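PDB 4GB7: 6-aminohexanoate-dimer hydrolase from Bacillus anthracis, which is probably a serine hydrolase of the beta-lactamase superfamily that cleaves the amide bond of the 6-aminohexanoate dimer, a nylon oligomer. Local coordinates for residues A[64-69]-A[286-291]; A[268-273]-A[295-300]. One frame throughout, in Å; residues are numbered along the deposited sequence.

Contact 1 (A[64-69]-A[286-291]); sequences TLINDV and NAYYVT
Ile-66 and Tyr-288 meet on one face of a two-strand antiparallel ladder. Ile-66 CD1 sits over the phenol ring, 4.2 Å from the centroid and 26° off the ring normal, a CH-pi contact, while CG2 comes to 3.5 Å from Tyr-288 CD1. Both residues hold their gamma branch between backbone N and carbonyl carbon (chi1 68° for CG1 of Ile-66, 63° for CG of Tyr-288), which lets the isoleucine lie across the ring. Val-290 CG2, on the same face, comes to 3.5 Å from Thr-64 OG1, which is hydrogen-bonded to Met-60 O.

The other face carries Asn-67, Val-69, Ala-287 and Tyr-289. Val-69 CG2 touches Tyr-289 CD2 at 3.7 Å, with the ring met obliquely, and the CB atoms of Val-69 and Ala-287 are 3.9 Å apart. Beyond the last bridge, the methyl CG2 of Thr-291 rests against the amide of Asn-67, 3.5 Å from its CG; the polar atoms of that amide are engaged elsewhere, OD1 accepting from Lys-295 NZ and ND2 donating to Glu-297 OE2.

Backbone bonding fixes this register. Asn-67 and Tyr-289 exchange reciprocal N-H...O bonds, and so do Val-69 and Ala-287. Thr-291 N to Leu-65 O, 2.9 Å, continues the bonding past Val-290, and a water joins Leu-65 N to Thr-291 O.

Strand 66-69 is an edge strand, within this chain, of a four-stranded antiparallel sheet, and 287-290 lies between it and strand 303-305. Helix 269-278 covers the Val-69 and Tyr-289 face through Leu-269, Val-273 and Trp-278; on the opposite face, Lys-61 touches Ile-66, and Met-60 and Pro-135 touch Tyr-288.

Contact 2 (A[268-273]-A[295-300]); sequences SLAENV and KIEQAS
The first turn of helix 269-278 faces an irregular loop, the nearest CA pair being Leu-269 and Glu-297 at 6.7 Å. From that loop the Glu-297 carboxylate reaches the amides of the turn: OE2 accepts from Ala-270 N at 2.9 Å, with an N-H...O angle of 161°, and the donor lies 68° out of the carboxylate plane. OE1 takes a weak bond of 3.4 Å from Leu-269 N. A bend in the chain at chi2 (88°) turns the carboxylate toward the helix start, where the CB atoms of Ser-268, Leu-269 and Ala-270 pack against its oxygens. Arg-262 forms a salt bridge with OE1, and Asn-67 is a second hydrogen-bond partner of OE2, so this buried group is held by charge as well as by amides; both the arginine and the helix N-terminus would be expected to favour its ionised form.

Alongside, Leu-269 CD2 presses on Ala-299 CB at 3.4 Å, tighter than a usual carbon contact.

Ser-268 is the N-cap. Its OG accepts from Glu-271 N at 3.0 Å, and its own N donates to Glu-271 OE1 at 3.0 Å, the reciprocal bonds of a capping box. Thus two carboxylates attend one helix start, Glu-271 from within the helix and Glu-297 from the loop between strands 287-290 and 303-305: a capping box supplemented by a loop carboxylate bound to first-turn amides.

How the contacts relate
Contacts 1 and 2 lie with centres about 8 Å apart, and their segments alternate along the chain: in sequence, strand 287-290 falls between the helix start and the loop of contact 2. Two hydrogen bonds join them directly, Asn-67 ND2 to Glu-297 OE2 at 2.8 Å and Ile-66 O to Lys-295 NZ at 2.9 Å. Packing adds Asp-68 O against Ala-270 CB at 3.4 Å. The loop then leads toward a possible SxxK serine-hydrolase site (Ser-140, Lys-143, Tyr-249): Ser-300 O accepts from Lys-143 NZ, and the Ala-299 side chain lies near that site without touching it.

Contact 1 (A[64-69]-A[286-291])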
ATOM      1  N   THR A  64      18.559  -3.979   0.400  1.00 21.78           N
ATOM      2  CA  THR A  64      18.034  -4.260  -0.930  1.00 20.13           C
ATOM      3  C   THR A  64      18.501  -3.196  -1.925  1.00 18.95           C
ATOM      4  O   THR A  64      18.972  -2.124  -1.557  1.00 24.03           O
ATOM      5  CB  THR A  64      16.472  -4.166  -0.947  1.00 29.86           C
ATOM      6  OG1 THR A  64      16.093  -2.824  -0.599  1.00 39.54           O
ATOM      7  CG2 THR A  64      15.831  -5.096  -0.003  1.00 29.99           C
ATOM      8  N   LEU A  65      18.269  -3.482  -3.197  1.00 20.44           N
ATOM      9  CA  LEU A  65      18.407  -2.513  -4.257  1.00 22.01           C
ATOM     10  C   LEU A  65      17.172  -1.612  -4.318  1.00 18.95           C
ATOM     11  O   LEU A  65      16.043  -2.092  -4.154  1.00 19.62           O
ATOM     12  CB  LEU A  65      18.533  -3.243  -5.586  1.00 21.58           C
ATOM     13  CG  LEU A  65      19.716  -4.234  -5.754  1.00 23.94           C
ATOM     14  CD1 LEU A  65      19.620  -4.816  -7.169  1.00 27.02           C
ATOM     15  CD2 LEU A  65      21.053  -3.553  -5.444  1.00 30.46           C
ATOM     16  N   ILE A  66      17.399  -0.321  -4.593  1.00 18.64           N
ATOM     17  CA  ILE A  66      16.320   0.685  -4.580  1.00 19.64           C
ATOM     18  C   ILE A  66      16.437   1.667  -5.739  1.00 21.26           C
ATOM     19  O   ILE A  66      17.523   1.895  -6.285  1.00 21.72           O
ATOM     20  CB  ILE A  66      16.255   1.470  -3.275  1.00 19.87           C
ATOM     21  CG1 ILE A  66      17.473   2.382  -3.073  1.00 22.83           C
ATOM     22  CG2 ILE A  66      16.085   0.525  -2.098  1.00 17.56           C
ATOM     23  CD1 ILE A  66      17.261   3.504  -2.064  1.00 24.29           C
ATOM     24  N   ASN A  67      15.290   2.232  -6.109  1.00 21.61           N
ATOM     25  CA  ASN A  67      15.204   3.391  -6.956  1.00 20.49           C
ATOM     26  C   ASN A  67      14.579   4.504  -6.157  1.00 17.64           C
ATOM     27  O   ASN A  67      13.476   4.343  -5.600  1.00 16.80           O
ATOM     28  CB  ASN A  67      14.276   3.157  -8.141  1.00 20.62           C
ATOM     29  CG  ASN A  67      14.817   2.192  -9.130  1.00 20.10           C
ATOM     30  OD1 ASN A  67      15.981   1.814  -9.084  1.00 20.03           O
ATOM     31  ND2 ASN A  67      13.969   1.817 -10.101  1.00 19.63           N
ATOM     32  N   ASP A  68      15.272   5.625  -6.099  1.00 21.25           N
ATOM     33  CA  ASP A  68      14.769   6.771  -5.349  1.00 20.57           C
ATOM     34  C   ASP A  68      13.528   7.393  -5.982  1.00 18.98           C
ATOM     35  O   ASP A  68      13.438   7.518  -7.233  1.00 18.92           O
ATOM     36  CB  ASP A  68      15.841   7.844  -5.224  1.00 23.41           C
ATOM     37  CG  ASP A  68      16.935   7.503  -4.263  1.00 30.63           C
ATOM     38  OD1 ASP A  68      16.771   6.709  -3.321  1.00 31.01           O
ATOM     39  OD2 ASP A  68      17.998   8.125  -4.456  1.00 38.38           O
ATOM     40  N   VAL A  69      12.612   7.845  -5.124  1.00 21.10           N
ATOM     41  CA  VAL A  69      11.437   8.640  -5.509  1.00 19.03           C
ATOM     42  C   VAL A  69      11.609  10.019  -4.883  1.00 18.58           C
ATOM     43  O   VAL A  69      11.392  10.216  -3.706  1.00 20.21           O
ATOM     44  CB  VAL A  69      10.158   7.968  -5.009  1.00 17.72           C
ATOM     45  CG1 VAL A  69       8.918   8.825  -5.278  1.00 18.59           C
ATOM     46  CG2 VAL A  69      10.078   6.553  -5.566  1.00 19.33           C
ATOM     47  N   ASN A 286      12.421  12.194   0.466  1.00 18.05           N
ATOM     48  CA  ASN A 286      12.357  11.223  -0.606  1.00 18.36           C
ATOM     49  C   ASN A 286      11.621   9.963  -0.139  1.00 14.94           C
ATOM     50  O   ASN A 286      11.601   9.609   1.063  1.00 18.37           O
ATOM     51  CB  ASN A 286      13.763  10.825  -1.093  1.00 18.85           C
ATOM     52  CG  ASN A 286      14.513  11.955  -1.777  1.00 17.83           C
ATOM     53  OD1 ASN A 286      13.933  12.920  -2.255  1.00 19.00           O
ATOM     54  ND2 ASN A 286      15.826  11.846  -1.779  1.00 25.66           N
ATOM     55  N   ALA A 287      11.054   9.263  -1.094  1.00 18.99           N
ATOM     56  CA  ALA A 287      10.645   7.893  -0.888  1.00 16.34           C
ATOM     57  C   ALA A 287      11.589   7.026  -1.742  1.00 15.17           C
ATOM     58  O   ALA A 287      12.543   7.535  -2.367  1.00 17.93           O
ATOM     59  CB  ALA A 287       9.167   7.677  -1.228  1.00 18.70           C
ATOM     60  N   TYR A 288      11.388   5.735  -1.707  1.00 16.41           N
ATOM     61  CA  TYR A 288      12.115   4.826  -2.587  1.00 17.29           C
ATOM     62  C   TYR A 288      11.362   3.524  -2.770  1.00 18.48           C
ATOM     63  O   TYR A 288      10.571   3.115  -1.885  1.00 17.76           O
ATOM     64  CB  TYR A 288      13.533   4.569  -2.091  1.00 17.85           C
ATOM     65  CG  TYR A 288      13.686   3.892  -0.751  1.00 15.32           C
ATOM     66  CD1 TYR A 288      13.550   2.482  -0.598  1.00 15.05           C
ATOM     67  CD2 TYR A 288      14.039   4.645   0.363  1.00 17.18           C
ATOM     68  CE1 TYR A 288      13.752   1.894   0.669  1.00 16.47           C
ATOM     69  CE2 TYR A 288      14.247   4.056   1.591  1.00 18.79           C
ATOM     70  CZ  TYR A 288      14.118   2.670   1.725  1.00 16.15           C
ATOM     71  OH  TYR A 288      14.339   2.031   2.934  1.00 17.92           O
ATOM     72  N   TYR A 289      11.572   2.898  -3.931  1.00 18.82           N
ATOM     73  CA  TYR A 289      11.075   1.567  -4.197  1.00 16.39           C
ATOM     74  C   TYR A 289      12.179   0.528  -4.122  1.00 16.47           C
ATOM     75  O   TYR A 289      13.239   0.698  -4.734  1.00 18.03           O
ATOM     76  CB  TYR A 289      10.545   1.430  -5.627  1.00 18.37           C
ATOM     77  CG  TYR A 289       9.130   1.873  -5.863  1.00 15.12           C
ATOM     78  CD1 TYR A 289       8.041   1.026  -5.576  1.00 16.74           C
ATOM     79  CD2 TYR A 289       8.862   3.136  -6.398  1.00 16.20           C
ATOM     80  CE1 TYR A 289       6.736   1.435  -5.807  1.00 17.76           C
ATOM     81  CE2 TYR A 289       7.558   3.527  -6.641  1.00 17.30           C
ATOM     82  CZ  TYR A 289       6.506   2.690  -6.376  1.00 19.42           C
ATOM     83  OH  TYR A 289       5.230   3.182  -6.638  1.00 18.41           O
ATOM     84  N   VAL A 290      11.903  -0.557  -3.400  1.00 17.28           N
ATOM     85  CA  VAL A 290      12.696  -1.768  -3.540  1.00 17.42           C
ATOM     86  C   VAL A 290      12.514  -2.275  -4.967  1.00 16.88           C
ATOM     87  O   VAL A 290      11.408  -2.245  -5.518  1.00 19.53           O
ATOM     88  CB  VAL A 290      12.295  -2.807  -2.501  1.00 18.06           C
ATOM     89  CG1 VAL A 290      12.883  -4.173  -2.814  1.00 21.39           C
ATOM     90  CG2 VAL A 290      12.675  -2.272  -1.100  1.00 16.75           C
ATOM     91  N   THR A 291      13.603  -2.791  -5.529  1.00 19.16           N
ATOM     92  CA  THR A 291      13.561  -3.311  -6.908  1.00 18.49           C
ATOM     93  C   THR A 291      14.065  -4.757  -7.007  1.00 19.14           C
ATOM     94  O   THR A 291      14.719  -5.254  -6.115  1.00 20.80           O
ATOM     95  CB  THR A 291      14.400  -2.440  -7.878  1.00 18.90           C
ATOM     96  OG1 THR A 291      15.810  -2.691  -7.673  1.00 21.91           O
ATOM     97  CG2 THR A 291      14.085  -0.933  -7.711  1.00 20.81           C
TER
HETATM   98  O   HOH W   1      16.455  -5.463  -4.038  1.00 38.66           O

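Contact 2 (A[268-273]-A[295-300])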
ATOM      1  N   SER A 268      10.870   5.161 -15.402  1.00 19.10           N
ATOM      2  CA  SER A 268      10.714   4.159 -14.363  1.00 21.09           C
ATOM      3  C   SER A 268       9.449   4.432 -13.547  1.00 20.61           C
ATOM      4  O   SER A 268       8.860   5.516 -13.611  1.00 19.91           O
ATOM      5  CB  SER A 268      11.944   4.120 -13.443  1.00 20.42           C
ATOM      6  OG  SER A 268      11.988   5.314 -12.690  1.00 23.24           O
ATOM      7  N   LEU A 269       9.024   3.466 -12.745  1.00 18.96           N
ATOM      8  CA  LEU A 269       7.861   3.728 -11.895  1.00 18.19           C
ATOM      9  C   LEU A 269       8.266   4.812 -10.872  1.00 17.02           C
ATOM     10  O   LEU A 269       7.452   5.695 -10.556  1.00 16.65           O
ATOM     11  CB  LEU A 269       7.400   2.458 -11.167  1.00 19.69           C
ATOM     12  CG  LEU A 269       6.117   2.659 -10.344  1.00 17.92           C
ATOM     13  CD1 LEU A 269       4.914   3.174 -11.155  1.00 20.95           C
ATOM     14  CD2 LEU A 269       5.811   1.337  -9.615  1.00 19.77           C
ATOM     15  N   ALA A 270       9.497   4.738 -10.355  1.00 18.21           N
ATOM     16  CA  ALA A 270       9.970   5.677  -9.362  1.00 17.52           C
ATOM     17  C   ALA A 270       9.940   7.090  -9.930  1.00 19.80           C
ATOM     18  O   ALA A 270       9.503   8.008  -9.256  1.00 21.72           O
ATOM     19  CB  ALA A 270      11.356   5.324  -8.829  1.00 20.11           C
ATOM     20  N   GLU A 271      10.351   7.253 -11.184  1.00 19.08           N
ATOM     21  CA  GLU A 271      10.361   8.580 -11.817  1.00 20.26           C
ATOM     22  C   GLU A 271       8.955   9.107 -12.033  1.00 20.62           C
ATOM     23  O   GLU A 271       8.682  10.304 -11.815  1.00 21.47           O
ATOM     24  CB  GLU A 271      11.116   8.519 -13.128  1.00 22.51           C
ATOM     25  CG  GLU A 271      12.610   8.411 -12.921  1.00 28.04           C
ATOM     26  CD  GLU A 271      13.405   7.870 -14.129  1.00 35.51           C
ATOM     27  OE1 GLU A 271      12.866   7.395 -15.202  1.00 34.96           O
ATOM     28  OE2 GLU A 271      14.640   7.921 -13.990  1.00 40.69           O
ATOM     29  N   ASN A 272       8.048   8.213 -12.453  1.00 18.70           N
ATOM     30  CA  ASN A 272       6.644   8.555 -12.581  1.00 20.91           C
ATOM     31  C   ASN A 272       6.052   9.004 -11.256  1.00 18.20           C
ATOM     32  O   ASN A 272       5.355  10.018 -11.185  1.00 17.82           O
ATOM     33  CB  ASN A 272       5.839   7.386 -13.191  1.00 19.89           C
ATOM     34  CG  ASN A 272       5.863   7.389 -14.701  1.00 20.96           C
ATOM     35  OD1 ASN A 272       5.151   8.202 -15.290  1.00 23.12           O
ATOM     36  ND2 ASN A 272       6.661   6.499 -15.337  1.00 20.38           N
ATOM     37  N   VAL A 273       6.287   8.249 -10.190  1.00 18.43           N
ATOM     38  CA  VAL A 273       5.712   8.621  -8.926  1.00 19.95           C
ATOM     39  C   VAL A 273       6.286   9.946  -8.447  1.00 17.42           C
ATOM     40  O   VAL A 273       5.552  10.801  -7.909  1.00 18.04           O
ATOM     41  CB  VAL A 273       5.895   7.508  -7.847  1.00 18.10           C
ATOM     42  CG1 VAL A 273       5.474   8.023  -6.466  1.00 18.77           C
ATOM     43  CG2 VAL A 273       5.127   6.258  -8.235  1.00 17.05           C
ATOM     44  N   LYS A 295      16.525  -3.552 -11.584  1.00 20.27           N
ATOM     45  CA  LYS A 295      16.074  -2.209 -11.192  1.00 22.65           C
ATOM     46  C   LYS A 295      14.616  -1.910 -11.578  1.00 21.67           C
ATOM     47  O   LYS A 295      14.176  -0.733 -11.648  1.00 21.84           O
ATOM     48  CB  LYS A 295      17.040  -1.115 -11.672  1.00 24.79           C
ATOM     49  CG  LYS A 295      18.490  -1.302 -11.243  1.00 24.01           C
ATOM     50  CD  LYS A 295      18.669  -1.509  -9.718  1.00 28.13           C
ATOM     51  CE  LYS A 295      17.920  -0.535  -8.753  1.00 23.83           C
ATOM     52  NZ  LYS A 295      18.520   0.853  -8.760  1.00 26.86           N
ATOM     53  N   ILE A 296      13.847  -2.985 -11.757  1.00 18.90           N
ATOM     54  CA  ILE A 296      12.392  -2.867 -11.875  1.00 18.16           C
ATOM     55  C   ILE A 296      11.790  -2.867 -10.486  1.00 19.75           C
ATOM     56  O   ILE A 296      12.014  -3.792  -9.687  1.00 21.38           O
ATOM     57  CB  ILE A 296      11.789  -4.005 -12.729  1.00 21.08           C
ATOM     58  CG1 ILE A 296      12.257  -3.913 -14.185  1.00 24.60           C
ATOM     59  CG2 ILE A 296      10.275  -4.004 -12.663  1.00 19.22           C
ATOM     60  CD1 ILE A 296      11.942  -2.630 -14.905  1.00 25.45           C
ATOM     61  N   GLU A 297      10.956  -1.857 -10.216  1.00 18.38           N
ATOM     62  CA  GLU A 297      10.400  -1.684  -8.889  1.00 16.55           C
ATOM     63  C   GLU A 297       9.333  -2.754  -8.579  1.00 16.28           C
ATOM     64  O   GLU A 297       8.609  -3.177  -9.461  1.00 18.37           O
ATOM     65  CB  GLU A 297       9.718  -0.317  -8.728  1.00 18.93           C
ATOM     66  CG  GLU A 297      10.597   0.894  -9.023  1.00 18.83           C
ATOM     67  CD  GLU A 297      10.633   1.343 -10.453  1.00 17.94           C
ATOM     68  OE1 GLU A 297      10.150   0.608 -11.351  1.00 21.15           O
ATOM     69  OE2 GLU A 297      11.258   2.427 -10.666  1.00 20.79           O
ATOM     70  N   GLN A 298       9.269  -3.190  -7.314  1.00 16.28           N
ATOM     71  CA  GLN A 298       8.101  -3.902  -6.793  1.00 16.23           C
ATOM     72  C   GLN A 298       6.973  -2.898  -6.655  1.00 18.57           C
ATOM     73  O   GLN A 298       6.811  -2.320  -5.586  1.00 18.97           O
ATOM     74  CB  GLN A 298       8.364  -4.452  -5.380  1.00 18.50           C
ATOM     75  CG  GLN A 298       9.403  -5.519  -5.319  1.00 19.52           C
ATOM     76  CD  GLN A 298       9.679  -5.937  -3.903  1.00 21.38           C
ATOM     77  OE1 GLN A 298       9.195  -5.312  -2.953  1.00 27.01           O
ATOM     78  NE2 GLN A 298      10.483  -6.959  -3.751  1.00 25.25           N
ATOM     79  N   ALA A 299       6.193  -2.719  -7.713  1.00 17.21           N
ATOM     80  CA  ALA A 299       5.075  -1.814  -7.687  1.00 17.30           C
ATOM     81  C   ALA A 299       4.012  -2.189  -6.648  1.00 16.08           C
ATOM     82  O   ALA A 299       3.258  -1.334  -6.173  1.00 18.82           O
ATOM     83  CB  ALA A 299       4.424  -1.756  -9.088  1.00 19.37           C
ATOM     84  N   SER A 300       3.951  -3.483  -6.323  1.00 17.94           N
ATOM     85  CA  SER A 300       2.869  -4.038  -5.518  1.00 15.84           C
ATOM     86  C   SER A 300       3.203  -3.976  -4.063  1.00 17.81           C
ATOM     87  O   SER A 300       2.308  -4.076  -3.250  1.00 19.33           O
ATOM     88  CB  SER A 300       2.572  -5.497  -5.915  1.00 18.63           C
ATOM     89  OG  SER A 300       3.705  -6.314  -5.700  1.00 20.10           O
TER